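Local coordinates for protein 3'-5'-exonuclease (PDB 3E2V) that probably cleaves DNA as a magnesium-dependent nuclease of the TatD family, nicking duplexes as an endonuclease and trimming strands from the 3' end as an exonuclease, at residues A[135-138]-A[139-142]; A[308-311]-A[312-315]. All coordinates share one frame; numbering follows the deposited sequence.

Contact 1. Residues A[135-138]-A[139-142]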
# COMPACT_ATOMS: atom_id res chain seq x y z
N GLN A 135 14.40 6.31 -20.10
CA GLN A 135 13.30 6.83 -20.92
C GLN A 135 12.39 5.70 -21.42
O GLN A 135 11.15 5.82 -21.39
CB GLN A 135 13.82 7.66 -22.10
CG GLN A 135 14.36 9.03 -21.72
CD GLN A 135 15.27 9.60 -22.80
OE1 GLN A 135 15.57 8.94 -23.80
NE2 GLN A 135 15.71 10.85 -22.60
N GLY A 136 13.00 4.60 -21.86
CA GLY A 136 12.23 3.44 -22.33
C GLY A 136 11.45 2.75 -21.23
O GLY A 136 10.32 2.29 -21.45
N LYS A 137 12.05 2.66 -20.05
CA LYS A 137 11.36 2.01 -18.93
C LYS A 137 10.18 2.84 -18.44
O LYS A 137 9.14 2.30 -18.07
CB LYS A 137 12.33 1.71 -17.78
CG LYS A 137 13.38 0.63 -18.13
CD LYS A 137 12.75 -0.68 -18.59
CE LYS A 137 12.26 -1.51 -17.41
NZ LYS A 137 11.73 -2.84 -17.89
N LEU A 138 10.35 4.16 -18.43
CA LEU A 138 9.24 5.02 -18.05
C LEU A 138 8.10 4.94 -19.07
O LEU A 138 6.92 4.90 -18.70
CB LEU A 138 9.73 6.47 -17.89
CG LEU A 138 10.50 6.73 -16.59
CD1 LEU A 138 11.31 8.01 -16.74
CD2 LEU A 138 9.54 6.83 -15.39
N LYS A 139 8.45 4.87 -20.35
CA LYS A 139 7.45 4.63 -21.39
C LYS A 139 6.70 3.30 -21.18
O LYS A 139 5.48 3.24 -21.29
CB LYS A 139 8.12 4.62 -22.77
CG LYS A 139 7.15 4.37 -23.89
CD LYS A 139 7.79 4.64 -25.24
CE LYS A 139 6.73 4.72 -26.33
NZ LYS A 139 6.02 3.43 -26.45
N GLU A 140 7.44 2.25 -20.87
CA GLU A 140 6.86 0.93 -20.63
C GLU A 140 5.85 1.01 -19.47
O GLU A 140 4.75 0.46 -19.57
CB GLU A 140 7.96 -0.08 -20.32
CG GLU A 140 7.44 -1.47 -19.99
CD GLU A 140 8.52 -2.43 -19.54
OE1 GLU A 140 9.72 -2.11 -19.71
OE2 GLU A 140 8.16 -3.52 -19.03
N LEU A 141 6.22 1.72 -18.41
CA LEU A 141 5.34 1.87 -17.26
C LEU A 141 4.07 2.66 -17.57
O LEU A 141 2.97 2.24 -17.22
CB LEU A 141 6.13 2.53 -16.12
CG LEU A 141 5.36 2.74 -14.82
CD1 LEU A 141 4.87 1.42 -14.23
CD2 LEU A 141 6.26 3.46 -13.83
N TYR A 142 4.22 3.80 -18.26
CA TYR A 142 3.07 4.59 -18.73
C TYR A 142 2.14 3.76 -19.60
O TYR A 142 0.91 3.74 -19.40
CB TYR A 142 3.61 5.79 -19.53
CG TYR A 142 2.55 6.75 -20.04
CD1 TYR A 142 1.67 7.39 -19.16
CD2 TYR A 142 2.46 7.05 -21.39
CE1 TYR A 142 0.72 8.29 -19.61
CE2 TYR A 142 1.51 7.96 -21.85
CZ TYR A 142 0.65 8.58 -20.95
OH TYR A 142 -0.30 9.48 -21.39

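Contact 2. Residues A[308-311]-A[312-315]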
# COMPACT_ATOMS: atom_id res chain seq x y z
N GLU A 308 1.82 -8.07 11.91
CA GLU A 308 1.00 -8.77 12.92
C GLU A 308 0.98 -7.95 14.20
O GLU A 308 2.01 -7.45 14.63
CB GLU A 308 1.59 -10.16 13.20
CG GLU A 308 0.76 -11.01 14.13
CD GLU A 308 1.44 -12.32 14.52
OE1 GLU A 308 2.63 -12.54 14.14
OE2 GLU A 308 0.80 -13.13 15.23
N ILE A 309 -0.20 -7.82 14.80
CA ILE A 309 -0.33 -7.22 16.13
C ILE A 309 0.07 -8.28 17.16
O ILE A 309 -0.57 -9.33 17.26
CB ILE A 309 -1.75 -6.69 16.35
CG1 ILE A 309 -1.98 -5.46 15.46
CG2 ILE A 309 -1.97 -6.32 17.81
CD1 ILE A 309 -3.45 -5.10 15.27
N LYS A 310 1.15 -7.99 17.88
CA LYS A 310 1.77 -8.96 18.79
C LYS A 310 1.56 -8.57 20.25
O LYS A 310 1.28 -7.41 20.57
CB LYS A 310 3.27 -9.07 18.52
CG LYS A 310 3.63 -9.64 17.15
CD LYS A 310 5.13 -9.60 16.96
CE LYS A 310 5.56 -10.42 15.76
NZ LYS A 310 7.03 -10.22 15.56
N ARG A 311 1.73 -9.55 21.13
CA ARG A 311 1.55 -9.34 22.56
C ARG A 311 2.54 -8.34 23.15
O ARG A 311 2.25 -7.71 24.16
CB ARG A 311 1.63 -10.69 23.31
CG ARG A 311 0.38 -11.52 23.11
CD ARG A 311 0.51 -12.94 23.66
NE ARG A 311 -0.72 -13.70 23.46
CZ ARG A 311 -0.96 -14.44 22.38
NH1 ARG A 311 -0.04 -14.50 21.42
NH2 ARG A 311 -2.10 -15.11 22.25
N THR A 312 3.69 -8.19 22.49
CA THR A 312 4.72 -7.24 22.89
C THR A 312 4.50 -5.83 22.34
O THR A 312 5.38 -4.96 22.48
CB THR A 312 6.10 -7.74 22.44
OG1 THR A 312 6.07 -8.04 21.03
CG2 THR A 312 6.50 -9.00 23.22
N HIS A 313 3.36 -5.60 21.68
CA HIS A 313 3.01 -4.27 21.15
C HIS A 313 2.04 -3.54 22.07
O HIS A 313 1.20 -4.18 22.71
CB HIS A 313 2.38 -4.41 19.75
CG HIS A 313 3.30 -4.97 18.71
ND1 HIS A 313 2.86 -5.48 17.51
CD2 HIS A 313 4.65 -5.09 18.70
CE1 HIS A 313 3.89 -5.88 16.80
NE2 HIS A 313 5.00 -5.66 17.50
N ALA A 314 2.12 -2.21 22.09
CA ALA A 314 1.21 -1.42 22.94
C ALA A 314 -0.25 -1.60 22.55
O ALA A 314 -1.16 -1.42 23.37
CB ALA A 314 1.58 0.03 22.91
N SER A 315 -0.49 -1.98 21.29
CA SER A 315 -1.81 -2.25 20.77
C SER A 315 -2.50 -3.47 21.41
O SER A 315 -3.74 -3.53 21.44
CB SER A 315 -1.68 -2.48 19.27
OG SER A 315 -0.68 -3.45 19.02

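Contact 1. Residues A[135-138]-A[139-142]
Two bends in the chain of Lys-137, at chi2 (-57°) and chi3 (-79°), curl it round toward Glu-140, whose own chain runs out extended with CG anti to the backbone N. The two side chains therefore lie alongside each other and point the same way, and NZ of Lys-137 reaches OE1 of Glu-140 at 2.8 Å in a hydrogen-bonded salt bridge. The ammonium meets this oxygen on its syn side, 29° out of the carboxylate plane, while CD and CE of the lysine run past the same OE1. This is an i to i+3 pair on a partly exposed face of the helix 132-149, its long, oppositely charged chains also resting on Ile-62 of helix 62-75. Beneath it the alpha-helical ladder continues: Glu-140 N bonds Gly-136 O at 2.9 Å, and Tyr-142 N bonds Leu-138 O at 2.9 Å. With an alanine at Lys-137 the ammonium is gone, and the Glu-140 carboxylate would probably lose its mate and be less fixed in its rotation. Leu-138 and Leu-141, by contrast, are buried aliphatic residues that pack on helix 174-187, Leu-141 also touching Ile-62. Lys-139 carries its charge elsewhere, to Asp-143 one turn on.

Contact 2. Residues A[308-311]-A[312-315]
A type I beta turn from Lys-310 to His-313, within the loop that leads from strand 298-300 to helix 316-325, folds the chain back so that an imidazole lies against a lysine chain. His-313 N closes the turn on Lys-310 O at 3.0 Å. Lys-310 CB then sits over one face of the His-313 ring, 3.8 Å from its centroid and 15° off the normal, a CH-pi contact. With CG of His-313 beside its backbone N (chi1 -65°), the ring's edge comes to the extended backbone of Glu-308 and Ile-309, and its CE1 edge faces Glu-308 O, 3.3 Å from CE1 and in the ring plane. A long aliphatic chain suits Lys-310, since CB lies over the face and CG and CD continue past the CE1 side, while NZ leads away. On the buried side Ile-309 CG2 meets Ser-315 OG at 3.4 Å, a small hydroxyl fitting close beside a methyl of a beta-branched side chain. Ile-309 O is hydrogen-bonded to Tyr-330 OH. Ile-309 also packs on Leu-319 of helix 316-325 and Gln-364 of helix 362-373, Ser-315 touches Val-368 of the latter, and Ala-314 rests on helix 284-291.

How the contacts relate
Both contacts belong to the same TatD-type barrel of eight parallel strands, yet they lie on opposite sides of the chain's centre, with their own centres about 41 Å apart and nearest atoms about 28 Å apart. Contact 1 comes first along the chain, on helix 132-149 just before strand 156-165, which carries Glu-161, a known magnesium ligand of this protein not engaged in this model. Contact 2 follows strand 298-300, the last of the eight, and Asp-303, which holds the ion here. The side chain of Leu-141 is about 11 Å from that of Glu-161, and that of Glu-308 about 9 Å from that of Asp-303. The two contacts thus lie in separate parts of the shell around the barrel.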